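Long-range contacts in putative oxidoreductase (Bacteroides fragilis NCTC 9343, PDB 3FHL), which is a putative oxidoreductase of the Gfo/Idh/MocA family that probably uses a nicotinamide dinucleotide bound to its Rossmann-fold domain: residues 174-179 / 339-344; 183-188 / 332-337; 195-200 / 216-221; 211-216 / 232-237. All coordinates share one frame; numbering follows the deposited sequence.

Interaction 1 of 4, residues 174-179 / 339-344; sequences GLTYNL and EAAYQS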
loop_
_atom_site.group_PDB
_atom_site.type_symbol
_atom_site.label_atom_id
_atom_site.label_comp_id
_atom_site.label_asym_id
_atom_site.label_seq_id
_atom_site.Cartn_x
_atom_site.Cartn_y
_atom_site.Cartn_z
ATOM N N GLY C 174 13.765 -15.265 0.824
ATOM C CA GLY C 174 12.811 -14.312 0.255
ATOM C C GLY C 174 12.933 -12.876 0.739
ATOM O O GLY C 174 13.731 -12.569 1.631
ATOM N N LEU C 175 12.125 -11.998 0.149
ATOM C CA LEU C 175 12.086 -10.584 0.526
ATOM C C LEU C 175 11.496 -10.379 1.917
ATOM O O LEU C 175 11.905 -9.474 2.634
ATOM C CB LEU C 175 11.257 -9.786 -0.486
ATOM C CG LEU C 175 11.580 -8.299 -0.638
ATOM C CD1 LEU C 175 13.052 -8.108 -0.936
ATOM C CD2 LEU C 175 10.743 -7.675 -1.729
ATOM N N THR C 176 10.515 -11.207 2.268
ATOM C CA THR C 176 9.843 -11.144 3.581
ATOM C C THR C 176 10.809 -11.412 4.737
ATOM O O THR C 176 10.685 -10.811 5.812
ATOM C CB THR C 176 8.658 -12.125 3.638
ATOM O OG1 THR C 176 7.788 -11.873 2.524
ATOM C CG2 THR C 176 7.838 -11.966 4.945
ATOM N N TYR C 177 11.768 -12.302 4.511
ATOM C CA TYR C 177 12.867 -12.496 5.463
ATOM C C TYR C 177 13.890 -11.370 5.373
ATOM O O TYR C 177 14.164 -10.720 6.372
ATOM C CB TYR C 177 13.569 -13.842 5.260
ATOM C CG TYR C 177 12.995 -14.980 6.072
ATOM C CD1 TYR C 177 12.209 -15.965 5.463
ATOM C CD2 TYR C 177 13.242 -15.084 7.445
ATOM C CE1 TYR C 177 11.676 -17.029 6.200
ATOM C CE2 TYR C 177 12.710 -16.146 8.197
ATOM C CZ TYR C 177 11.925 -17.112 7.562
ATOM O OH TYR C 177 11.392 -18.164 8.277
ATOM N N ASN C 178 14.427 -11.126 4.173
ATOM C CA ASN C 178 15.528 -10.184 4.006
ATOM C C ASN C 178 15.208 -8.731 4.369
ATOM O O ASN C 178 15.959 -8.107 5.112
ATOM C CB ASN C 178 16.120 -10.289 2.598
ATOM C CG ASN C 178 16.899 -11.582 2.386
ATOM O OD1 ASN C 178 17.604 -12.058 3.281
ATOM N ND2 ASN C 178 16.779 -12.152 1.192
ATOM N N LEU C 179 14.098 -8.198 3.858
ATOM C CA LEU C 179 13.737 -6.809 4.135
ATOM C C LEU C 179 12.618 -6.693 5.141
ATOM O O LEU C 179 12.551 -5.724 5.887
ATOM C CB LEU C 179 13.354 -6.057 2.853
ATOM C CG LEU C 179 14.494 -5.829 1.851
ATOM C CD1 LEU C 179 13.985 -4.987 0.707
ATOM C CD2 LEU C 179 15.678 -5.159 2.524
ATOM N N GLU C 339 6.983 -15.787 10.341
ATOM C CA GLU C 339 6.373 -17.099 10.193
ATOM C C GLU C 339 4.858 -16.986 10.068
ATOM O O GLU C 339 4.259 -17.700 9.272
ATOM C CB GLU C 339 6.789 -18.025 11.341
ATOM C CG GLU C 339 8.249 -18.500 11.211
ATOM C CD GLU C 339 8.743 -19.305 12.415
ATOM O OE1 GLU C 339 8.032 -19.380 13.446
ATOM O OE2 GLU C 339 9.858 -19.859 12.327
ATOM N N ALA C 340 4.254 -16.072 10.829
ATOM C CA ALA C 340 2.812 -15.812 10.721
ATOM C C ALA C 340 2.417 -15.237 9.364
ATOM O O ALA C 340 1.360 -15.569 8.838
ATOM C CB ALA C 340 2.343 -14.916 11.828
ATOM N N ALA C 341 3.277 -14.389 8.805
ATOM C CA ALA C 341 3.084 -13.824 7.470
ATOM C C ALA C 341 3.134 -14.908 6.384
ATOM O O ALA C 341 2.274 -14.952 5.494
ATOM C CB ALA C 341 4.123 -12.721 7.202
ATOM N N TYR C 342 4.125 -15.797 6.472
ATOM C CA TYR C 342 4.206 -16.944 5.569
ATOM C C TYR C 342 2.992 -17.879 5.705
ATOM O O TYR C 342 2.450 -18.341 4.703
ATOM C CB TYR C 342 5.540 -17.691 5.725
ATOM C CG TYR C 342 6.673 -17.068 4.913
ATOM C CD1 TYR C 342 6.776 -17.285 3.541
ATOM C CD2 TYR C 342 7.647 -16.280 5.517
ATOM C CE1 TYR C 342 7.818 -16.728 2.792
ATOM C CE2 TYR C 342 8.684 -15.709 4.775
ATOM C CZ TYR C 342 8.762 -15.928 3.413
ATOM O OH TYR C 342 9.792 -15.364 2.667
ATOM N N GLN C 343 2.530 -18.094 6.933
ATOM C CA GLN C 343 1.390 -18.971 7.184
ATOM C C GLN C 343 0.084 -18.365 6.643
ATOM O O GLN C 343 -0.739 -19.071 6.074
ATOM C CB GLN C 343 1.284 -19.281 8.681
ATOM C CG GLN C 343 0.200 -20.294 9.049
ATOM C CD GLN C 343 -0.113 -20.315 10.533
ATOM O OE1 GLN C 343 0.655 -19.811 11.356
ATOM N NE2 GLN C 343 -1.253 -20.898 10.886
ATOM N N SER C 344 -0.091 -17.060 6.829
ATOM C CA SER C 344 -1.246 -16.326 6.318
ATOM C C SER C 344 -1.371 -16.396 4.808
ATOM O O SER C 344 -2.479 -16.568 4.277
ATOM C CB SER C 344 -1.190 -14.863 6.752
ATOM O OG SER C 344 -2.248 -14.121 6.175
HETATM O O HOH W 1 11.943 -19.253 10.642
#
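Glu339 meets Tyr177 across a single water molecule, where the long helix 328-347 holds the short helix 175-178 within the C-terminal alpha/beta domain. The water donates to Glu339 OE2 at 2.7 Å and lies in the plane of the Tyr177 ring, bonded to Tyr177 OH. The carbon part of the glutamate only brushes the phenol, so a long acidic side chain and a tyrosine, both able to bond water, suit this solvent-facing side. Two residues on, Ala341 turns its methyl toward Thr176, with Ala341 CB 4.4 Å from Thr176 CG2; alanine presents only a methyl here. Tyr342 is the main bridge. Its ring reaches across to helix 175-178, where Tyr342 OH comes within 3.6 Å of Thr176 CB and also near the CA of Gly174, the N-cap residue. On its other flank, Tyr342 CE2 lies 3.6 Å from Tyr177 CE1. The two rings are near parallel, planes 30° apart, but slid so far that they barely overlap, with centroids 5.5 Å apart. Thr176 holds CG2 anti to its backbone N (the chi1 of OG1 is -54°), which sends the methyl toward Tyr342 CE2 and Ala341 and leaves OG1 to Asp211, whose two carboxylate oxygens take Thr176 OG1 and Tyr342 OH. The chemistry is therefore graded: aromatic and methyl packing across the middle, a shared carboxylate for the two hydroxyls, and a water bridge at the exposed edge.

Interaction 2 of 4, residues 183-188 / 332-337; sequences LIDQAI and LNVIRI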
loop_
_atom_site.group_PDB
_atom_site.type_symbol
_atom_site.label_atom_id
_atom_site.label_comp_id
_atom_site.label_asym_id
_atom_site.label_seq_id
_atom_site.Cartn_x
_atom_site.Cartn_y
_atom_site.Cartn_z
ATOM N N LEU C 183 11.600 -4.184 8.710
ATOM C CA LEU C 183 10.378 -3.379 8.819
ATOM C C LEU C 183 9.525 -3.812 9.991
ATOM O O LEU C 183 8.923 -2.976 10.660
ATOM C CB LEU C 183 9.539 -3.463 7.524
ATOM C CG LEU C 183 10.243 -3.028 6.224
ATOM C CD1 LEU C 183 9.255 -2.947 5.087
ATOM C CD2 LEU C 183 10.948 -1.662 6.385
ATOM N N ILE C 184 9.414 -5.124 10.173
ATOM C CA ILE C 184 8.683 -5.695 11.296
ATOM C C ILE C 184 9.342 -5.306 12.628
ATOM O O ILE C 184 8.655 -4.873 13.551
ATOM C CB ILE C 184 8.575 -7.235 11.191
ATOM C CG1 ILE C 184 7.683 -7.639 10.007
ATOM C CG2 ILE C 184 7.972 -7.783 12.467
ATOM C CD1 ILE C 184 7.921 -9.043 9.473
ATOM N N ASP C 185 10.667 -5.452 12.712
ATOM C CA ASP C 185 11.402 -5.013 13.914
ATOM C C ASP C 185 11.078 -3.576 14.326
ATOM O O ASP C 185 10.710 -3.317 15.478
ATOM C CB ASP C 185 12.906 -5.178 13.725
ATOM C CG ASP C 185 13.697 -4.711 14.939
ATOM O OD1 ASP C 185 13.513 -5.291 16.048
ATOM O OD2 ASP C 185 14.498 -3.761 14.777
ATOM N N GLN C 186 11.160 -2.664 13.360
ATOM C CA GLN C 186 10.790 -1.268 13.563
ATOM C C GLN C 186 9.357 -1.110 14.036
ATOM O O GLN C 186 9.108 -0.336 14.962
ATOM C CB GLN C 186 10.994 -0.466 12.275
ATOM C CG GLN C 186 12.468 -0.191 11.892
ATOM C CD GLN C 186 12.582 0.486 10.531
ATOM O OE1 GLN C 186 11.615 0.522 9.774
ATOM N NE2 GLN C 186 13.765 1.025 10.213
ATOM N N ALA C 187 8.414 -1.841 13.423
ATOM C CA ALA C 187 6.998 -1.683 13.796
ATOM C C ALA C 187 6.728 -2.155 15.215
ATOM O O ALA C 187 5.979 -1.505 15.952
ATOM C CB ALA C 187 6.064 -2.401 12.802
ATOM N N ILE C 188 7.344 -3.276 15.583
ATOM C CA ILE C 188 7.242 -3.819 16.961
ATOM C C ILE C 188 7.840 -2.859 17.992
ATOM O O ILE C 188 7.255 -2.640 19.059
ATOM C CB ILE C 188 7.908 -5.212 17.086
ATOM C CG1 ILE C 188 7.152 -6.249 16.244
ATOM C CG2 ILE C 188 7.966 -5.690 18.556
ATOM C CD1 ILE C 188 7.960 -7.536 16.044
ATOM N N LEU C 332 13.576 -13.029 17.832
ATOM C CA LEU C 332 12.680 -14.176 17.904
ATOM C C LEU C 332 11.247 -13.705 17.704
ATOM O O LEU C 332 10.466 -14.375 17.032
ATOM C CB LEU C 332 12.814 -14.927 19.226
ATOM C CG LEU C 332 14.125 -15.644 19.548
ATOM C CD1 LEU C 332 13.814 -16.645 20.641
ATOM C CD2 LEU C 332 14.740 -16.357 18.344
ATOM N N ASN C 333 10.922 -12.552 18.287
ATOM C CA ASN C 333 9.626 -11.900 18.103
ATOM C C ASN C 333 9.363 -11.534 16.645
ATOM O O ASN C 333 8.262 -11.745 16.123
ATOM C CB ASN C 333 9.542 -10.648 18.980
ATOM C CG ASN C 333 9.463 -10.975 20.467
ATOM O OD1 ASN C 333 9.324 -12.139 20.853
ATOM N ND2 ASN C 333 9.539 -9.941 21.307
ATOM N N VAL C 334 10.390 -10.999 15.995
ATOM C CA VAL C 334 10.331 -10.657 14.576
ATOM C C VAL C 334 10.067 -11.895 13.727
ATOM O O VAL C 334 9.194 -11.870 12.860
ATOM C CB VAL C 334 11.607 -9.934 14.142
ATOM C CG1 VAL C 334 11.739 -9.870 12.620
ATOM C CG2 VAL C 334 11.610 -8.555 14.741
ATOM N N ILE C 335 10.788 -12.977 14.020
ATOM C CA ILE C 335 10.661 -14.257 13.310
ATOM C C ILE C 335 9.280 -14.884 13.489
ATOM O O ILE C 335 8.762 -15.504 12.560
ATOM C CB ILE C 335 11.800 -15.245 13.691
ATOM C CG1 ILE C 335 13.103 -14.822 13.010
ATOM C CG2 ILE C 335 11.468 -16.702 13.305
ATOM C CD1 ILE C 335 14.339 -15.524 13.556
ATOM N N ARG C 336 8.678 -14.699 14.662
ATOM C CA ARG C 336 7.319 -15.150 14.894
ATOM C C ARG C 336 6.346 -14.463 13.924
ATOM O O ARG C 336 5.501 -15.131 13.314
ATOM C CB ARG C 336 6.895 -14.870 16.335
ATOM C CG ARG C 336 5.495 -15.356 16.678
ATOM C CD ARG C 336 5.251 -15.246 18.172
ATOM N NE ARG C 336 3.907 -15.658 18.566
ATOM C CZ ARG C 336 3.265 -15.180 19.629
ATOM N NH1 ARG C 336 3.840 -14.260 20.399
ATOM N NH2 ARG C 336 2.043 -15.608 19.918
ATOM N N ILE C 337 6.481 -13.140 13.788
ATOM C CA ILE C 337 5.700 -12.368 12.812
ATOM C C ILE C 337 5.951 -12.817 11.365
ATOM O O ILE C 337 4.995 -12.989 10.602
ATOM C CB ILE C 337 5.920 -10.835 12.969
ATOM C CG1 ILE C 337 5.637 -10.389 14.405
ATOM C CG2 ILE C 337 5.042 -10.032 11.986
ATOM C CD1 ILE C 337 4.246 -10.687 14.874
#
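Ile184 and Ile337 interlock at the centre of this helix pair. The Ile184 CG2 methyl projects against the branch point of its partner, 3.7 Å from Ile337 CB, and Ile184 CD1 reaches along to the methyl Ile337 CG2, so one isoleucine meets the other with both its branches. Ile188, a turn further on, sends its long branch forward: with CG1 anti to the carbonyl carbon (chi1 -66°) and the chain then extended, Ile188 CD1 enters the hollow between Val334 and Ile337, 4.0 Å from both Val334 CG2 and Ile337 CG1. The reverse bump is Val334. Its CG2 methyl presses on the backbone of helix 180-191, 3.6 Å from Asp185 CA, where Asp185 CA and Val334 CA are 5.8 Å apart, the closest CA pair. Beta-branched residues suit such a seam, since their methyls sit close to the backbone and present short, stiff knobs. Asp185 meets the valine mainly through CA and CB; its carboxylate forms a salt bridge with Arg126. The short helix axes approach to 9.3 Å and cross at 113°, steep enough to confine the contact to a small patch without a hydrogen bond across it. Beside the patch lies the large sheet: Ile337 and Ala187 both rest on Leu218 of strand 213-221, and Leu183 reaches Phe214 of that strand and strand 146-154, while Leu332 on the other helix touches helix 102-115.

Interaction 3 of 4, residues 195-200 / 216-221; sequences EAVFAD and IHLLHP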
loop_
_atom_site.group_PDB
_atom_site.type_symbol
_atom_site.label_atom_id
_atom_site.label_comp_id
_atom_site.label_asym_id
_atom_site.label_seq_id
_atom_site.Cartn_x
_atom_site.Cartn_y
_atom_site.Cartn_z
ATOM N N GLU C 195 -2.215 -8.488 17.598
ATOM C CA GLU C 195 -3.094 -9.627 17.873
ATOM C C GLU C 195 -3.146 -10.612 16.711
ATOM O O GLU C 195 -3.246 -11.825 16.920
ATOM C CB GLU C 195 -4.504 -9.144 18.177
ATOM C CG GLU C 195 -4.613 -8.326 19.437
ATOM C CD GLU C 195 -6.007 -7.778 19.633
ATOM O OE1 GLU C 195 -6.949 -8.319 19.018
ATOM O OE2 GLU C 195 -6.162 -6.807 20.400
ATOM N N ALA C 196 -3.080 -10.094 15.484
ATOM C CA ALA C 196 -3.204 -10.936 14.298
ATOM C C ALA C 196 -2.344 -10.429 13.135
ATOM O O ALA C 196 -1.873 -9.293 13.151
ATOM C CB ALA C 196 -4.686 -11.049 13.884
ATOM N N VAL C 197 -2.127 -11.284 12.144
ATOM C CA VAL C 197 -1.328 -10.925 10.962
ATOM C C VAL C 197 -2.062 -11.311 9.668
ATOM O O VAL C 197 -2.546 -12.432 9.533
ATOM C CB VAL C 197 0.072 -11.599 10.988
ATOM C CG1 VAL C 197 0.824 -11.413 9.638
ATOM C CG2 VAL C 197 0.937 -11.043 12.146
ATOM N N PHE C 198 -2.163 -10.369 8.731
ATOM C CA PHE C 198 -2.498 -10.713 7.366
ATOM C C PHE C 198 -1.269 -10.461 6.501
ATOM O O PHE C 198 -0.579 -9.457 6.679
ATOM C CB PHE C 198 -3.704 -9.900 6.857
ATOM C CG PHE C 198 -3.839 -9.914 5.339
ATOM C CD1 PHE C 198 -4.573 -10.912 4.705
ATOM C CD2 PHE C 198 -3.197 -8.959 4.554
ATOM C CE1 PHE C 198 -4.684 -10.939 3.310
ATOM C CE2 PHE C 198 -3.296 -8.984 3.166
ATOM C CZ PHE C 198 -4.048 -9.978 2.546
ATOM N N ALA C 199 -0.988 -11.374 5.580
ATOM C CA ALA C 199 0.050 -11.131 4.578
ATOM C C ALA C 199 -0.330 -11.680 3.216
ATOM O O ALA C 199 -0.996 -12.704 3.109
ATOM C CB ALA C 199 1.370 -11.746 5.013
ATOM N N ASP C 200 0.134 -11.003 2.174
ATOM C CA ASP C 200 0.031 -11.520 0.828
ATOM C C ASP C 200 1.398 -11.356 0.200
ATOM O O ASP C 200 1.955 -10.253 0.172
ATOM C CB ASP C 200 -1.046 -10.755 0.041
ATOM C CG ASP C 200 -1.327 -11.367 -1.344
ATOM O OD1 ASP C 200 -0.866 -12.491 -1.636
ATOM O OD2 ASP C 200 -2.031 -10.717 -2.143
ATOM N N ILE C 216 2.061 -6.718 4.381
ATOM C CA ILE C 216 1.740 -7.252 5.703
ATOM C C ILE C 216 0.953 -6.238 6.494
ATOM O O ILE C 216 1.310 -5.065 6.572
ATOM C CB ILE C 216 3.027 -7.653 6.478
ATOM C CG1 ILE C 216 3.772 -8.764 5.720
ATOM C CG2 ILE C 216 2.687 -8.072 7.914
ATOM C CD1 ILE C 216 5.212 -9.001 6.177
ATOM N N HIS C 217 -0.126 -6.701 7.108
ATOM C CA HIS C 217 -0.846 -5.895 8.065
ATOM C C HIS C 217 -0.672 -6.505 9.435
ATOM O O HIS C 217 -0.951 -7.686 9.623
ATOM C CB HIS C 217 -2.328 -5.814 7.702
ATOM C CG HIS C 217 -2.566 -5.126 6.400
ATOM N ND1 HIS C 217 -2.268 -3.796 6.212
ATOM C CD2 HIS C 217 -3.006 -5.590 5.208
ATOM C CE1 HIS C 217 -2.541 -3.460 4.964
ATOM N NE2 HIS C 217 -2.998 -4.530 4.336
ATOM N N LEU C 218 -0.195 -5.690 10.372
ATOM C CA LEU C 218 -0.075 -6.099 11.771
ATOM C C LEU C 218 -1.295 -5.528 12.454
ATOM O O LEU C 218 -1.448 -4.305 12.583
ATOM C CB LEU C 218 1.229 -5.579 12.396
ATOM C CG LEU C 218 2.537 -5.894 11.687
ATOM C CD1 LEU C 218 3.701 -5.387 12.535
ATOM C CD2 LEU C 218 2.667 -7.379 11.482
ATOM N N LEU C 219 -2.193 -6.423 12.849
ATOM C CA LEU C 219 -3.530 -6.034 13.267
ATOM C C LEU C 219 -3.574 -5.908 14.781
ATOM O O LEU C 219 -3.224 -6.849 15.489
ATOM C CB LEU C 219 -4.567 -7.059 12.757
ATOM C CG LEU C 219 -4.480 -7.405 11.253
ATOM C CD1 LEU C 219 -5.165 -8.722 10.894
ATOM C CD2 LEU C 219 -5.020 -6.277 10.398
ATOM N N HIS C 220 -3.986 -4.728 15.245
ATOM C CA HIS C 220 -4.066 -4.359 16.665
ATOM C C HIS C 220 -2.757 -4.569 17.462
ATOM O O HIS C 220 -2.685 -5.451 18.329
ATOM C CB HIS C 220 -5.256 -5.052 17.355
ATOM C CG HIS C 220 -6.560 -4.893 16.632
ATOM N ND1 HIS C 220 -7.264 -3.706 16.610
ATOM C CD2 HIS C 220 -7.285 -5.773 15.900
ATOM C CE1 HIS C 220 -8.369 -3.864 15.902
ATOM N NE2 HIS C 220 -8.403 -5.108 15.457
ATOM N N PRO C 221 -1.717 -3.766 17.162
ATOM C CA PRO C 221 -0.481 -3.886 17.941
ATOM C C PRO C 221 -0.714 -3.433 19.394
ATOM O O PRO C 221 -1.457 -2.489 19.608
ATOM C CB PRO C 221 0.495 -2.992 17.187
ATOM C CG PRO C 221 -0.336 -2.033 16.441
ATOM C CD PRO C 221 -1.613 -2.735 16.108
HETATM O O HOH W 2 -3.695 -5.359 20.972
#
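A classic beta bulge marks one end of this antiparallel pair: Glu195 and Ala196 both face Leu219. Leu219 O accepts a bond from Ala196 N at 3.2 Å and a weak one from Glu195 N. Glu195 N also donates to His220 O, from well above the plane of that carbonyl. The extended Glu195 side chain crosses His220, with Glu195 OE2 3.6 Å from His220 CB, and a water donates to both Glu195 OE2 and His220 O. A charged side chain fits this exposed corner. Beyond the bulge the ladder is regular. Leu219 N bonds to Ala196 O, and Phe198 and His217 form a second hydrogen-bonded pair, in which the bond from His217 N to Phe198 O measures 2.8 Å. Their rings lie side by side and meet rim to rim, Phe198 CD2 being 3.4 Å from His217 CD2, with the planes 24° apart. The Phe198 CG is anti to its own N (chi1 163°), whereas the His217 CG is anti to the carbonyl carbon, and these choices bring the rings together. On the same face, Ala196 CB makes a small floor for Leu219 CD1. The other face is aliphatic: Val197 CG2 meets Leu218 CD2 at 4.1 Å, and Ala199 CB packs on Ile216 CG1. That face lies under helices 328-347 and 180-191, Ala199 and Ile216 touching Ala341. The ring face meets the second subunit, where Phe198 stacks on its counterpart and His217 NE2 bonds to its counterpart, while strands 351-352 and 228-234 flank the pair within the sheet.

Interaction 4 of 4, residues 211-216 / 232-237; sequences DDYFII and KASYLM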
loop_
_atom_site.group_PDB
_atom_site.type_symbol
_atom_site.label_atom_id
_atom_site.label_comp_id
_atom_site.label_asym_id
_atom_site.label_seq_id
_atom_site.Cartn_x
_atom_site.Cartn_y
_atom_site.Cartn_z
ATOM N N ASP C 211 9.828 -15.258 -2.844
ATOM C CA ASP C 211 8.991 -14.055 -2.863
ATOM C C ASP C 211 9.802 -12.782 -3.090
ATOM O O ASP C 211 10.911 -12.612 -2.549
ATOM C CB ASP C 211 8.101 -13.962 -1.607
ATOM C CG ASP C 211 8.903 -13.799 -0.315
ATOM O OD1 ASP C 211 9.494 -14.791 0.139
ATOM O OD2 ASP C 211 8.922 -12.687 0.255
ATOM N N ASP C 212 9.269 -11.922 -3.952
ATOM C CA ASP C 212 9.892 -10.648 -4.277
ATOM C C ASP C 212 8.879 -9.528 -4.099
ATOM O O ASP C 212 9.048 -8.432 -4.624
ATOM C CB ASP C 212 10.501 -10.669 -5.694
ATOM C CG ASP C 212 9.497 -11.073 -6.786
ATOM O OD1 ASP C 212 8.274 -10.947 -6.584
ATOM O OD2 ASP C 212 9.941 -11.510 -7.875
ATOM N N TYR C 213 7.827 -9.824 -3.334
ATOM C CA TYR C 213 6.802 -8.853 -3.010
ATOM C C TYR C 213 6.154 -9.324 -1.721
ATOM O O TYR C 213 5.814 -10.497 -1.596
ATOM C CB TYR C 213 5.711 -8.824 -4.099
ATOM C CG TYR C 213 4.510 -7.985 -3.734
ATOM C CD1 TYR C 213 4.446 -6.648 -4.113
ATOM C CD2 TYR C 213 3.448 -8.517 -2.983
ATOM C CE1 TYR C 213 3.375 -5.862 -3.763
ATOM C CE2 TYR C 213 2.365 -7.728 -2.620
ATOM C CZ TYR C 213 2.341 -6.400 -3.029
ATOM O OH TYR C 213 1.295 -5.586 -2.699
ATOM N N PHE C 214 5.924 -8.401 -0.796
ATOM C CA PHE C 214 5.037 -8.718 0.335
ATOM C C PHE C 214 4.243 -7.501 0.725
ATOM O O PHE C 214 4.698 -6.369 0.545
ATOM C CB PHE C 214 5.819 -9.322 1.530
ATOM C CG PHE C 214 6.749 -8.359 2.239
ATOM C CD1 PHE C 214 6.257 -7.390 3.121
ATOM C CD2 PHE C 214 8.115 -8.435 2.039
ATOM C CE1 PHE C 214 7.109 -6.512 3.763
ATOM C CE2 PHE C 214 8.977 -7.571 2.695
ATOM C CZ PHE C 214 8.467 -6.598 3.551
ATOM N N ILE C 215 3.035 -7.732 1.214
ATOM C CA ILE C 215 2.306 -6.726 1.956
ATOM C C ILE C 215 1.842 -7.395 3.257
ATOM O O ILE C 215 1.329 -8.507 3.228
ATOM C CB ILE C 215 1.132 -6.085 1.160
ATOM C CG1 ILE C 215 0.478 -4.971 1.984
ATOM C CG2 ILE C 215 0.100 -7.140 0.683
ATOM C CD1 ILE C 215 -0.298 -3.980 1.171
ATOM N N ILE C 216 2.061 -6.718 4.381
ATOM C CA ILE C 216 1.740 -7.252 5.703
ATOM C C ILE C 216 0.953 -6.238 6.494
ATOM O O ILE C 216 1.310 -5.065 6.572
ATOM C CB ILE C 216 3.027 -7.653 6.478
ATOM C CG1 ILE C 216 3.772 -8.764 5.720
ATOM C CG2 ILE C 216 2.687 -8.072 7.914
ATOM C CD1 ILE C 216 5.212 -9.001 6.177
ATOM N N LYS C 232 5.493 -3.163 3.567
ATOM C CA LYS C 232 5.556 -3.587 2.175
ATOM C C LYS C 232 6.961 -3.578 1.637
ATOM O O LYS C 232 7.768 -2.743 2.032
ATOM C CB LYS C 232 4.777 -2.610 1.295
ATOM C CG LYS C 232 3.354 -2.934 1.025
ATOM C CD LYS C 232 2.760 -1.932 0.019
ATOM C CE LYS C 232 2.832 -2.433 -1.410
ATOM N NZ LYS C 232 1.951 -1.580 -2.291
ATOM N N ALA C 233 7.230 -4.477 0.697
ATOM C CA ALA C 233 8.426 -4.365 -0.142
ATOM C C ALA C 233 8.197 -5.047 -1.468
ATOM O O ALA C 233 7.404 -5.979 -1.553
ATOM C CB ALA C 233 9.656 -4.959 0.540
ATOM N N SER C 234 8.914 -4.598 -2.498
ATOM C CA SER C 234 8.753 -5.153 -3.830
ATOM C C SER C 234 9.988 -4.848 -4.651
ATOM O O SER C 234 10.607 -3.800 -4.475
ATOM C CB SER C 234 7.516 -4.552 -4.523
ATOM O OG SER C 234 7.352 -5.078 -5.839
ATOM N N TYR C 235 10.325 -5.773 -5.544
ATOM C CA TYR C 235 11.380 -5.559 -6.530
ATOM C C TYR C 235 10.851 -5.000 -7.852
ATOM O O TYR C 235 11.611 -4.824 -8.800
ATOM C CB TYR C 235 12.151 -6.853 -6.776
ATOM C CG TYR C 235 13.345 -7.032 -5.866
ATOM C CD1 TYR C 235 14.425 -6.151 -5.920
ATOM C CD2 TYR C 235 13.400 -8.087 -4.964
ATOM C CE1 TYR C 235 15.527 -6.320 -5.098
ATOM C CE2 TYR C 235 14.505 -8.269 -4.141
ATOM C CZ TYR C 235 15.557 -7.377 -4.206
ATOM O OH TYR C 235 16.643 -7.552 -3.376
ATOM N N LEU C 236 9.556 -4.708 -7.914
ATOM C CA LEU C 236 8.988 -4.089 -9.112
ATOM C C LEU C 236 8.190 -2.837 -8.789
ATOM O O LEU C 236 6.954 -2.838 -8.833
ATOM C CB LEU C 236 8.141 -5.104 -9.884
ATOM C CG LEU C 236 8.897 -6.191 -10.657
ATOM C CD1 LEU C 236 7.863 -7.108 -11.327
ATOM C CD2 LEU C 236 9.872 -5.586 -11.690
ATOM N N MET C 237 8.909 -1.789 -8.395
ATOM C CA MET C 237 8.330 -0.476 -8.133
ATOM C C MET C 237 9.255 0.549 -8.772
ATOM O O MET C 237 10.039 1.216 -8.075
ATOM C CB MET C 237 8.176 -0.172 -6.627
ATOM C CG MET C 237 7.180 -1.011 -5.858
ATOM S SD MET C 237 6.941 -0.487 -4.136
ATOM C CE MET C 237 5.540 -1.498 -3.693
#
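The beta hairpin of strands 213-221 and 228-234, part of the large mixed sheet of the C-terminal alpha/beta domain, brings Phe214 and Ala233 together as a hydrogen-bonded antiparallel pair. Phe214 N donates to Ala233 O at 2.9 Å, and Ala233 N returns a bond to Phe214 O. Where the pairing ends, Tyr235 N reaches Asp212 O at 3.1 Å. The Phe214 side chain takes the crowded position between its own N and carbonyl carbon (chi1 69°), which lays the ring over the neighbouring strand: Ala233 N sits above the centre of one face, and Ala233 CB is 3.5 Å from Phe214 CE2. The small methyl of alanine suits a place where a ring lies on the backbone. The opposite face of the sheet carries Tyr213, Ile215, Lys232 and Ser234. Here the methylenes of Lys232 run beside Ile215, with Lys232 CG 3.7 Å from Ile215 CG1. The lysine then bends at chi3 (94°), carrying Lys232 CE to 3.7 Å from Tyr213 OH. The bent lysine suits this place because its carbons pack while its ammonium is paired with Glu241 and with Glu148 and Glu150 of the second subunit; Tyr213 OH also bonds that Glu148. Such a cluster of carboxylates would be expected to stabilise the positive charge. Ser234 OG lies at the edge of the Tyr213 ring, in its plane, and closes an ST turn by accepting a 3.0 Å hydrogen bond from Leu236 N.

Interactions 3 and 4 build adjoining seams of one sheet: strand 213-221 takes part in both, Ile216 belongs to both, and Asp200 O bonded to Ile215 N ties them together. Their backbone ladders contrast with interactions 1 and 2, where helix 328-347 meets helices 175-178 and 180-191 through side-chain packing, with no direct hydrogen bond across the seam. Interaction 2 is buried and mainly aliphatic, whereas interaction 1 runs out to the surface and ends in a water bridge. Asp211 links interaction 4 to interaction 1, and Leu218 carries the face of interaction 3 into interaction 2. One sheet face thus receives the helices; the other meets the second subunit, chiefly through rings in interaction 3 and through the charged end of Lys232 in interaction 4.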